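Local structure of extracellular sialidase/neuraminidase, putative (Aspergillus fumigatus, 2XZI) at residues R290-N295 with F375-I380. The protein hydrolyses sialosides and acts as a KDNase, probably releasing deaminoneuraminic acid (KDN) from glycosides. Sequence-based numbering, arbitrary orientation.
Sequences RTIFLN and FNLSWI
Leu377 CD1 sits over the centre of one face of the Arg290 guanidinium, 3.4 Å above its plane. Leu377 CD1 is 3.5 Å from both Arg290 CZ and Arg290 NH1. The leucine and the arginine reach toward each other from the two sides of the contact. The Arg290 chain is extended from CG to NE (chi2 -178°, chi3 -158°), which brings the flat group out to the leucine methyl. The other branch, Leu377 CD2, turns to Ile292 and lies 4.0 Å from Ile292 CD1. Leu377 thus bridges two alternate residues on the same face of strand 290-294. The fold is the sialidase beta-propeller. Strand 290-294 lies between 279-284 and 305-310 in one antiparallel blade. Leu377 opens the short C-terminal helix 377-381, which directly follows strand 368-375 of another sheet, so the contact packs the helix that follows one blade against strand 290-294 of another. Polar partners hold the guanidinium in place: Arg290 NH2 forms a salt bridge with Asp3, and Arg290 NH1 bonds to Asn284 OD1. Asn376 is the N-cap of the helix. Asn376 OD1 accepts from Trp379 N at 2.9 Å, with the donor above the carbonyl plane. The same side chain also bonds to the backbone of Ala9 and Tyr11.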
# COMPACT_ATOMS: atom_id res chain seq x y z
N ARG A 290 0.58 -18.23 9.65
CA ARG A 290 -0.14 -16.99 9.94
C ARG A 290 -0.24 -16.07 8.73
O ARG A 290 0.74 -15.87 8.01
CB ARG A 290 0.54 -16.24 11.09
CG ARG A 290 0.69 -17.05 12.41
CD ARG A 290 1.33 -16.19 13.49
NE ARG A 290 2.00 -16.89 14.60
CZ ARG A 290 3.25 -17.36 14.56
NH1 ARG A 290 3.99 -17.28 13.46
NH2 ARG A 290 3.77 -17.92 15.64
N THR A 291 -1.44 -15.49 8.54
CA THR A 291 -1.68 -14.40 7.63
C THR A 291 -2.07 -13.23 8.51
O THR A 291 -2.83 -13.39 9.48
CB THR A 291 -2.83 -14.71 6.66
OG1 THR A 291 -2.58 -15.93 5.95
CG2 THR A 291 -3.01 -13.61 5.63
N ILE A 292 -1.53 -12.05 8.18
CA ILE A 292 -1.80 -10.80 8.88
C ILE A 292 -2.68 -9.90 8.00
O ILE A 292 -2.49 -9.83 6.78
CB ILE A 292 -0.48 -10.03 9.22
CG1 ILE A 292 0.67 -10.96 9.68
CG2 ILE A 292 -0.77 -8.89 10.20
CD1 ILE A 292 0.39 -11.79 10.97
N PHE A 293 -3.65 -9.22 8.62
CA PHE A 293 -4.52 -8.28 7.91
C PHE A 293 -4.60 -6.96 8.69
O PHE A 293 -4.61 -6.97 9.92
CB PHE A 293 -5.92 -8.86 7.71
CG PHE A 293 -6.82 -7.96 6.93
CD1 PHE A 293 -6.65 -7.79 5.56
CD2 PHE A 293 -7.84 -7.25 7.57
CE1 PHE A 293 -7.47 -6.94 4.83
CE2 PHE A 293 -8.67 -6.39 6.84
CZ PHE A 293 -8.48 -6.24 5.46
N LEU A 294 -4.66 -5.85 7.96
CA LEU A 294 -4.77 -4.52 8.57
C LEU A 294 -5.72 -3.65 7.77
O LEU A 294 -5.60 -3.53 6.55
CB LEU A 294 -3.39 -3.86 8.57
CG LEU A 294 -3.25 -2.44 9.11
CD1 LEU A 294 -3.76 -2.24 10.53
CD2 LEU A 294 -1.77 -2.07 9.02
N ASN A 295 -6.68 -3.05 8.46
CA ASN A 295 -7.59 -2.07 7.85
C ASN A 295 -8.25 -1.28 8.97
O ASN A 295 -7.91 -1.46 10.15
CB ASN A 295 -8.64 -2.74 6.92
CG ASN A 295 -9.91 -3.20 7.65
OD1 ASN A 295 -9.85 -3.71 8.77
ND2 ASN A 295 -11.06 -3.01 7.00
N PHE A 375 5.93 -3.72 15.27
CA PHE A 375 5.42 -4.47 16.41
C PHE A 375 5.61 -5.94 16.14
O PHE A 375 5.70 -6.35 14.98
CB PHE A 375 3.94 -4.14 16.68
CG PHE A 375 3.06 -4.15 15.44
CD1 PHE A 375 2.55 -5.33 14.96
CD2 PHE A 375 2.73 -2.96 14.80
CE1 PHE A 375 1.74 -5.34 13.83
CE2 PHE A 375 1.91 -2.97 13.68
CZ PHE A 375 1.42 -4.17 13.20
N ASN A 376 5.72 -6.73 17.19
CA ASN A 376 5.82 -8.17 17.01
C ASN A 376 4.48 -8.87 17.19
O ASN A 376 3.47 -8.26 17.53
CB ASN A 376 6.92 -8.79 17.87
CG ASN A 376 6.71 -8.61 19.36
OD1 ASN A 376 5.73 -8.01 19.83
ND2 ASN A 376 7.67 -9.12 20.13
N LEU A 377 4.48 -10.17 16.89
CA LEU A 377 3.28 -10.97 17.03
C LEU A 377 2.79 -10.95 18.47
O LEU A 377 1.59 -10.86 18.72
CB LEU A 377 3.53 -12.41 16.58
CG LEU A 377 3.78 -12.62 15.09
CD1 LEU A 377 4.23 -14.06 14.91
CD2 LEU A 377 2.55 -12.29 14.25
N SER A 378 3.73 -11.00 19.42
CA SER A 378 3.38 -10.93 20.83
C SER A 378 2.57 -9.68 21.16
O SER A 378 1.61 -9.75 21.91
CB SER A 378 4.62 -10.92 21.69
OG SER A 378 4.24 -10.75 23.04
N TRP A 379 2.94 -8.55 20.58
CA TRP A 379 2.18 -7.33 20.82
C TRP A 379 0.73 -7.49 20.37
O TRP A 379 -0.20 -7.12 21.09
CB TRP A 379 2.85 -6.10 20.18
CG TRP A 379 2.11 -4.85 20.49
CD1 TRP A 379 2.22 -4.08 21.60
CD2 TRP A 379 1.10 -4.23 19.67
NE1 TRP A 379 1.37 -3.01 21.53
CE2 TRP A 379 0.67 -3.07 20.36
CE3 TRP A 379 0.53 -4.54 18.43
CZ2 TRP A 379 -0.31 -2.21 19.84
CZ3 TRP A 379 -0.43 -3.68 17.90
CH2 TRP A 379 -0.84 -2.53 18.60
N ILE A 380 0.51 -8.06 19.19
CA ILE A 380 -0.85 -8.27 18.71
C ILE A 380 -1.61 -9.21 19.64
O ILE A 380 -2.75 -8.91 20.04
CB ILE A 380 -0.89 -8.87 17.30
CG1 ILE A 380 -0.12 -7.99 16.30
CG2 ILE A 380 -2.34 -9.05 16.83
CD1 ILE A 380 0.00 -8.59 14.87